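Long-range contacts in putative iron-uptake ABC transport system,periplasmic iron-binding protein (Campylobacter jejuni, PDB 3E13), which binds ferric iron, probably as the periplasmic receptor that hands it to an ABC transporter for uptake into the cell: residues A[103-108]-A[219-224]; A[133-138]-A[192-197]. All coordinates share one frame; numbering follows the deposited sequence.

Contact 1 (A[103-108]-A[219-224]); sequences ARIIAY and LGIIFP
Tyr108 lies flat over Gly220 where strands 103-108 and 219-222 pair antiparallel in the mixed sheet of this periplasmic binding protein fold. The CH-pi geometry is clear: Gly220 CA is 4.0 Å from the centroid of the Tyr108 ring and 19° off its normal. CG of Tyr108 sits between the backbone N and the carbonyl carbon (chi1 62°), which folds the ring across the neighbouring strand, over Gly220. Beside the glycine, Tyr108 CD2 also meets Ile222 CG1 at 3.8 Å. Two hydrogen-bonded pairs fix the register. Ile106 N reaches Ile222 O at 3.1 Å, nearly straight at 174°, and Ile222 N returns to Ile106 O; Tyr108 and Gly220 exchange the second pair of bonds. Past the last bridge, Pro224 CG packs on Ile106 CD1 at 3.8 Å, while Ile105 CG2 touches Phe223 CD2 at 3.6 Å. Phe223 in turn stacks on Phe291, and Ile221 CG2 lies over the centre of the Phe223 ring. Helix 198-205 adds Ile201 against Leu219 and Ile221. At the edge of the Tyr108 ring, in its plane, a water 2.7 Å from Tyr108 OH donates to Ile221 O at 2.8 Å.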
ATOM      1  N   ALA A 103      -5.787   3.662  -1.588  1.00  8.26           N
ATOM      2  CA  ALA A 103      -5.644   4.591  -2.683  1.00  7.69           C
ATOM      3  C   ALA A 103      -4.531   5.603  -2.339  1.00  7.56           C
ATOM      4  O   ALA A 103      -4.478   6.083  -1.201  1.00  8.87           O
ATOM      5  CB  ALA A 103      -6.970   5.318  -2.920  1.00  7.66           C
ATOM      6  N   ARG A 104      -3.653   5.887  -3.311  1.00  8.79           N
ATOM      7  CA  ARG A 104      -2.587   6.836  -3.116  1.00  8.69           C
ATOM      8  C   ARG A 104      -3.083   8.169  -3.705  1.00  8.23           C
ATOM      9  O   ARG A 104      -3.244   8.328  -4.932  1.00  9.05           O
ATOM     10  CB  ARG A 104      -1.281   6.354  -3.740  1.00  8.77           C
ATOM     11  CG  ARG A 104      -0.078   7.124  -3.226  1.00  9.39           C
ATOM     12  CD  ARG A 104       1.152   6.309  -3.217  1.00  7.17           C
ATOM     13  NE  ARG A 104       2.268   6.946  -2.519  1.00  8.70           N
ATOM     14  CZ  ARG A 104       2.424   6.984  -1.190  1.00  9.63           C
ATOM     15  NH1 ARG A 104       1.500   6.468  -0.407  1.00  9.52           N
ATOM     16  NH2 ARG A 104       3.472   7.584  -0.619  1.00 10.69           N
ATOM     17  N   ILE A 105      -3.349   9.103  -2.800  1.00  8.11           N
ATOM     18  CA  ILE A 105      -3.990  10.369  -3.156  1.00  8.23           C
ATOM     19  C   ILE A 105      -3.094  11.541  -2.913  1.00  9.50           C
ATOM     20  O   ILE A 105      -1.926  11.384  -2.486  1.00 11.23           O
ATOM     21  CB  ILE A 105      -5.357  10.501  -2.405  1.00  8.35           C
ATOM     22  CG1 ILE A 105      -5.207  10.392  -0.883  1.00 10.06           C
ATOM     23  CG2 ILE A 105      -6.291   9.331  -2.889  1.00 10.98           C
ATOM     24  CD1 ILE A 105      -4.562  11.580  -0.204  1.00  9.14           C
ATOM     25  N   ILE A 106      -3.600  12.733  -3.186  1.00  8.95           N
ATOM     26  CA  ILE A 106      -2.822  13.956  -2.922  1.00  9.71           C
ATOM     27  C   ILE A 106      -3.585  14.691  -1.814  1.00  9.70           C
ATOM     28  O   ILE A 106      -4.769  15.016  -1.968  1.00  9.34           O
ATOM     29  CB  ILE A 106      -2.686  14.815  -4.168  1.00  8.96           C
ATOM     30  CG1 ILE A 106      -1.951  14.082  -5.282  1.00  9.94           C
ATOM     31  CG2 ILE A 106      -1.930  16.144  -3.849  1.00 10.00           C
ATOM     32  CD1 ILE A 106      -2.131  14.721  -6.674  1.00 10.70           C
ATOM     33  N   ALA A 107      -2.924  14.917  -0.689  1.00  9.10           N
ATOM     34  CA  ALA A 107      -3.569  15.554   0.459  1.00  9.71           C
ATOM     35  C   ALA A 107      -3.174  17.031   0.511  1.00 10.36           C
ATOM     36  O   ALA A 107      -2.029  17.374   0.179  1.00  9.40           O
ATOM     37  CB  ALA A 107      -3.227  14.834   1.763  1.00 10.24           C
ATOM     38  N   TYR A 108      -4.137  17.890   0.875  1.00  9.53           N
ATOM     39  CA  TYR A 108      -3.871  19.328   1.107  1.00 10.80           C
ATOM     40  C   TYR A 108      -4.376  19.724   2.502  1.00 10.18           C
ATOM     41  O   TYR A 108      -5.071  18.944   3.145  1.00 10.00           O
ATOM     42  CB  TYR A 108      -4.493  20.191   0.028  1.00 10.14           C
ATOM     43  CG  TYR A 108      -5.986  20.092  -0.045  1.00 11.46           C
ATOM     44  CD1 TYR A 108      -6.792  21.048   0.544  1.00 12.87           C
ATOM     45  CD2 TYR A 108      -6.594  19.054  -0.718  1.00 11.20           C
ATOM     46  CE1 TYR A 108      -8.165  20.944   0.472  1.00 11.48           C
ATOM     47  CE2 TYR A 108      -7.967  18.963  -0.805  1.00 10.67           C
ATOM     48  CZ  TYR A 108      -8.742  19.896  -0.168  1.00 11.47           C
ATOM     49  OH  TYR A 108     -10.143  19.820  -0.235  1.00 13.42           O
ATOM     50  N   LEU A 219      -6.410  17.506   7.042  1.00 10.14           N
ATOM     51  CA  LEU A 219      -6.233  16.979   5.677  1.00 10.53           C
ATOM     52  C   LEU A 219      -7.494  16.917   4.845  1.00 10.63           C
ATOM     53  O   LEU A 219      -8.487  16.320   5.273  1.00 11.14           O
ATOM     54  CB  LEU A 219      -5.537  15.634   5.700  1.00 10.97           C
ATOM     55  CG  LEU A 219      -4.221  15.627   6.488  1.00 10.78           C
ATOM     56  CD1 LEU A 219      -3.718  14.157   6.613  1.00 11.83           C
ATOM     57  CD2 LEU A 219      -3.190  16.473   5.889  1.00 11.46           C
ATOM     58  N   GLY A 220      -7.440  17.533   3.659  1.00 10.83           N
ATOM     59  CA  GLY A 220      -8.379  17.268   2.587  1.00 10.63           C
ATOM     60  C   GLY A 220      -7.785  16.323   1.528  1.00 10.42           C
ATOM     61  O   GLY A 220      -6.584  16.282   1.343  1.00 10.80           O
ATOM     62  N   ILE A 221      -8.646  15.608   0.813  1.00  9.79           N
ATOM     63  CA  ILE A 221      -8.203  14.628  -0.174  1.00 10.53           C
ATOM     64  C   ILE A 221      -8.529  15.118  -1.569  1.00 10.16           C
ATOM     65  O   ILE A 221      -9.687  15.445  -1.869  1.00  9.75           O
ATOM     66  CB  ILE A 221      -8.920  13.288   0.037  1.00 10.25           C
ATOM     67  CG1 ILE A 221      -8.584  12.737   1.432  1.00 13.43           C
ATOM     68  CG2 ILE A 221      -8.565  12.319  -1.130  1.00 12.06           C
ATOM     69  CD1 ILE A 221      -9.314  11.375   1.767  1.00 15.27           C
ATOM     70  N   ILE A 222      -7.536  15.069  -2.438  1.00  9.82           N
ATOM     71  CA  ILE A 222      -7.757  15.031  -3.890  1.00  8.62           C
ATOM     72  C   ILE A 222      -7.619  13.597  -4.346  1.00  9.90           C
ATOM     73  O   ILE A 222      -6.553  13.019  -4.208  1.00  9.72           O
ATOM     74  CB  ILE A 222      -6.711  15.915  -4.610  1.00  8.62           C
ATOM     75  CG1 ILE A 222      -6.810  17.383  -4.126  1.00 10.12           C
ATOM     76  CG2 ILE A 222      -6.816  15.802  -6.095  1.00 11.83           C
ATOM     77  CD1 ILE A 222      -5.611  18.244  -4.408  1.00 11.73           C
ATOM     78  N   PHE A 223      -8.666  13.025  -4.901  1.00  9.57           N
ATOM     79  CA  PHE A 223      -8.556  11.757  -5.607  1.00 10.14           C
ATOM     80  C   PHE A 223      -8.055  12.028  -7.029  1.00  9.87           C
ATOM     81  O   PHE A 223      -8.788  12.605  -7.833  1.00 10.02           O
ATOM     82  CB  PHE A 223      -9.926  11.090  -5.636  1.00 10.56           C
ATOM     83  CG  PHE A 223     -10.365  10.590  -4.284  1.00  9.29           C
ATOM     84  CD1 PHE A 223     -11.357  11.230  -3.577  1.00 13.18           C
ATOM     85  CD2 PHE A 223      -9.791   9.450  -3.749  1.00 10.71           C
ATOM     86  CE1 PHE A 223     -11.724  10.783  -2.317  1.00 12.52           C
ATOM     87  CE2 PHE A 223     -10.180   8.980  -2.496  1.00 12.29           C
ATOM     88  CZ  PHE A 223     -11.145   9.670  -1.793  1.00 12.55           C
ATOM     89  N   PRO A 224      -6.799  11.718  -7.356  1.00  8.35           N
ATOM     90  CA  PRO A 224      -6.307  12.131  -8.656  1.00  8.74           C
ATOM     91  C   PRO A 224      -7.007  11.445  -9.821  1.00  9.26           C
ATOM     92  O   PRO A 224      -7.488  10.311  -9.725  1.00 10.11           O
ATOM     93  CB  PRO A 224      -4.800  11.810  -8.592  1.00  8.70           C
ATOM     94  CG  PRO A 224      -4.513  11.823  -7.107  1.00  8.70           C
ATOM     95  CD  PRO A 224      -5.720  11.142  -6.545  1.00  9.15           C
TER
HETATM   96  O   HOH W   1     -11.047  17.853  -1.795  1.00 31.00           O

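Contact 2 (A[133-138]-A[192-197])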
ATOM      1  N   GLU A 133       6.478  22.908  -3.401  1.00 13.75           N
ATOM      2  CA  GLU A 133       5.150  22.826  -2.773  1.00 13.81           C
ATOM      3  C   GLU A 133       4.685  21.389  -2.518  1.00 14.24           C
ATOM      4  O   GLU A 133       3.626  21.199  -1.897  1.00 13.32           O
ATOM      5  CB  GLU A 133       4.104  23.550  -3.627  1.00 15.37           C
ATOM      6  CG  GLU A 133       4.300  25.068  -3.696  1.00 18.55           C
ATOM      7  CD  GLU A 133       3.233  25.759  -4.552  1.00 26.05           C
ATOM      8  OE1 GLU A 133       3.159  27.017  -4.604  1.00 31.26           O
ATOM      9  OE2 GLU A 133       2.428  25.038  -5.166  1.00 30.45           O
ATOM     10  N   ILE A 134       5.480  20.421  -2.929  1.00 13.39           N
ATOM     11  CA  ILE A 134       5.100  18.991  -2.857  1.00 14.04           C
ATOM     12  C   ILE A 134       5.986  18.274  -1.860  1.00 12.40           C
ATOM     13  O   ILE A 134       7.179  18.552  -1.789  1.00 12.21           O
ATOM     14  CB  ILE A 134       5.291  18.332  -4.231  1.00 14.87           C
ATOM     15  CG1 ILE A 134       4.626  19.138  -5.343  1.00 17.33           C
ATOM     16  CG2 ILE A 134       4.814  16.872  -4.218  1.00 18.93           C
ATOM     17  CD1 ILE A 134       3.232  19.267  -5.190  1.00 16.65           C
ATOM     18  N   VAL A 135       5.444  17.295  -1.118  1.00 10.58           N
ATOM     19  CA  VAL A 135       6.264  16.348  -0.370  1.00  9.61           C
ATOM     20  C   VAL A 135       5.853  14.900  -0.715  1.00  9.91           C
ATOM     21  O   VAL A 135       4.671  14.598  -0.911  1.00 10.25           O
ATOM     22  CB  VAL A 135       6.218  16.574   1.179  1.00 10.13           C
ATOM     23  CG1 VAL A 135       6.991  17.850   1.546  1.00 11.91           C
ATOM     24  CG2 VAL A 135       4.793  16.709   1.687  1.00 10.45           C
ATOM     25  N   MET A 136       6.847  14.026  -0.752  1.00 10.34           N
ATOM     26  CA  MET A 136       6.663  12.625  -1.011  1.00 10.26           C
ATOM     27  C   MET A 136       7.795  11.914  -0.330  1.00 11.14           C
ATOM     28  O   MET A 136       8.909  12.426  -0.280  1.00 10.62           O
ATOM     29  CB  MET A 136       6.680  12.329  -2.506  1.00  9.42           C
ATOM     30  CG  MET A 136       6.298  10.881  -2.835  1.00 10.47           C
ATOM     31  SD  MET A 136       6.148  10.593  -4.622  1.00 12.64           S
ATOM     32  CE  MET A 136       7.772  10.053  -5.005  1.00 13.66           C
ATOM     33  N   ARG A 137       7.506  10.728   0.168  1.00 10.77           N
ATOM     34  CA  ARG A 137       8.529   9.869   0.751  1.00 10.58           C
ATOM     35  C   ARG A 137       9.502   9.326  -0.293  1.00 10.98           C
ATOM     36  O   ARG A 137       9.347   9.509  -1.515  1.00 12.01           O
ATOM     37  CB  ARG A 137       7.877   8.737   1.476  1.00 10.46           C
ATOM     38  CG  ARG A 137       7.285   7.660   0.616  1.00 10.35           C
ATOM     39  CD  ARG A 137       6.460   6.698   1.362  1.00 11.36           C
ATOM     40  NE  ARG A 137       7.213   5.965   2.382  1.00 12.06           N
ATOM     41  CZ  ARG A 137       6.672   5.266   3.374  1.00 11.88           C
ATOM     42  NH1 ARG A 137       5.343   5.210   3.550  1.00 12.09           N
ATOM     43  NH2 ARG A 137       7.441   4.636   4.224  1.00 13.00           N
ATOM     44  N   SER A 138      10.506   8.615   0.215  1.00 11.62           N
ATOM     45  CA  SER A 138      11.554   8.091  -0.643  1.00 12.43           C
ATOM     46  C   SER A 138      11.027   7.332  -1.841  1.00 11.96           C
ATOM     47  O   SER A 138      10.036   6.627  -1.760  1.00 11.68           O
ATOM     48  CB  SER A 138      12.439   7.142   0.152  1.00 13.08           C
ATOM     49  OG  SER A 138      13.559   6.749  -0.646  1.00 15.14           O
ATOM     50  N   LYS A 192       2.416  22.358   0.473  1.00 11.69           N
ATOM     51  CA  LYS A 192       0.993  22.412   0.202  1.00 12.15           C
ATOM     52  C   LYS A 192       0.329  21.069  -0.103  1.00 11.95           C
ATOM     53  O   LYS A 192      -0.855  20.901   0.188  1.00 11.08           O
ATOM     54  CB  LYS A 192       0.712  23.327  -0.954  1.00 13.46           C
ATOM     55  CG  LYS A 192       1.099  24.815  -0.676  1.00 17.78           C
ATOM     56  CD  LYS A 192       0.756  25.663  -1.890  1.00 22.08           C
ATOM     57  CE  LYS A 192       1.523  26.975  -1.952  1.00 29.02           C
ATOM     58  NZ  LYS A 192       0.835  28.020  -1.184  1.00 31.97           N
ATOM     59  N   PHE A 193       1.075  20.126  -0.647  1.00 11.94           N
ATOM     60  CA  PHE A 193       0.501  18.867  -1.125  1.00 11.17           C
ATOM     61  C   PHE A 193       1.408  17.729  -0.712  1.00 11.74           C
ATOM     62  O   PHE A 193       2.619  17.811  -0.897  1.00 11.43           O
ATOM     63  CB  PHE A 193       0.372  18.856  -2.652  1.00 11.45           C
ATOM     64  CG  PHE A 193      -0.535  19.952  -3.203  1.00 11.86           C
ATOM     65  CD1 PHE A 193      -1.887  19.852  -3.094  1.00 11.11           C
ATOM     66  CD2 PHE A 193      -0.001  21.052  -3.844  1.00 11.61           C
ATOM     67  CE1 PHE A 193      -2.710  20.839  -3.618  1.00 12.33           C
ATOM     68  CE2 PHE A 193      -0.807  22.037  -4.376  1.00 13.23           C
ATOM     69  CZ  PHE A 193      -2.172  21.942  -4.242  1.00 12.36           C
ATOM     70  N   ALA A 194       0.810  16.666  -0.182  1.00  9.32           N
ATOM     71  CA  ALA A 194       1.498  15.449   0.152  1.00  9.65           C
ATOM     72  C   ALA A 194       0.951  14.279  -0.637  1.00 10.08           C
ATOM     73  O   ALA A 194      -0.265  14.102  -0.678  1.00 11.03           O
ATOM     74  CB  ALA A 194       1.332  15.166   1.602  1.00 10.45           C
ATOM     75  N   VAL A 195       1.837  13.460  -1.169  1.00  9.03           N
ATOM     76  CA  VAL A 195       1.451  12.165  -1.741  1.00  9.69           C
ATOM     77  C   VAL A 195       1.353  11.160  -0.606  1.00  9.23           C
ATOM     78  O   VAL A 195       2.335  10.946   0.124  1.00  9.37           O
ATOM     79  CB  VAL A 195       2.450  11.729  -2.810  1.00  9.08           C
ATOM     80  CG1 VAL A 195       2.041  10.395  -3.379  1.00  9.04           C
ATOM     81  CG2 VAL A 195       2.591  12.814  -3.933  1.00 11.24           C
ATOM     82  N   MET A 196       0.166  10.586  -0.398  1.00  9.98           N
ATOM     83  CA  MET A 196      -0.049   9.662   0.702  1.00  9.60           C
ATOM     84  C   MET A 196      -1.261   8.727   0.517  1.00  9.59           C
ATOM     85  O   MET A 196      -2.169   9.029  -0.241  1.00  9.36           O
ATOM     86  CB  MET A 196      -0.200  10.425   2.037  1.00 10.87           C
ATOM     87  CG  MET A 196      -1.436  11.338   2.126  1.00 10.63           C
ATOM     88  SD  MET A 196      -1.622  12.243   3.680  1.00 11.16           S
ATOM     89  CE  MET A 196      -1.698  10.915   4.791  1.00 11.27           C
ATOM     90  N   ASN A 197      -1.282   7.622   1.255  1.00  8.87           N
ATOM     91  CA  ASN A 197      -2.361   6.653   1.182  1.00  8.37           C
ATOM     92  C   ASN A 197      -3.522   7.088   2.077  1.00  8.76           C
ATOM     93  O   ASN A 197      -3.371   7.744   3.129  1.00  9.01           O
ATOM     94  CB  ASN A 197      -1.919   5.253   1.606  1.00  8.53           C
ATOM     95  CG  ASN A 197      -1.000   4.572   0.612  1.00  6.99           C
ATOM     96  OD1 ASN A 197      -0.956   4.916  -0.593  1.00  8.21           O
ATOM     97  ND2 ASN A 197      -0.266   3.562   1.102  1.00  8.82           N
TER
HETATM   98  O   HOH W   2       4.755  10.011   0.591  1.00 12.06           O
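With chi1 at -50° and chi2 at -61°, Ile134 bends its CD1 back toward Phe193, where it meets CB at 3.8 Å and lies near CD2. On the other sheet face, Val135 CG2 stands between its backbone N and carbonyl carbon and packs on Ala194 CB, also at 3.8 Å. These two pairs are successive parallel bridges between 134-135 and 193-197, which run in much the same direction. The backbone bonds alternate as parallel pairing requires: Glu133 O accepts from Phe193 N, Val135 N donates to Phe193 O at 2.9 Å, and Val195 N donates to Val135 O at 3.1 Å in a nearly straight bond. Glu133 O is gripped twice, since Lys192 N also donates to it, though that bond is bent to 131°. The side chains of Met136 and Val195 lie side by side, with Met136 CG against Val195 CB. Beyond the Val195 N bond, a water bridges the backbones, accepting from Arg137 N and donating to Val195 O at 2.6 Å. Asp179 bridges the two segments, through a salt bridge with Arg137 and a hydrogen bond from Asn197 N. At the other end, Glu133 OE1 lies 3.1 Å from Lys192 CE but 4.3 Å from Lys192 NZ, beyond salt-bridge range. Any attraction is therefore probably weak, and the pairing rests mainly on backbone bonds and apolar contacts.

In the fold
Centres about 10 Å apart place both contacts in one mixed sheet, on the same side of the chain's centre. Strand 97-109 lies between 219-222 and 193-197, and 134-135 extends the sheet beyond 193-197, giving the local order 219-222, 97-109, 193-197, 134-135. Probable hydrogen bonds, Ala107 N to Ala194 O and Ile105 N to Met196 O (each 2.8 Å), join the contacts. Along the chain, both segments of contact 2 fall between those of contact 1. The iron ligands Tyr199 and Tyr200 come just after segment 192-197, at the start of helix 198-205, and Arg104, salt-bridged to Asp179, lies beside the ligand Tyr143. The shared sheet therefore carries residues that adjoin the ferric site.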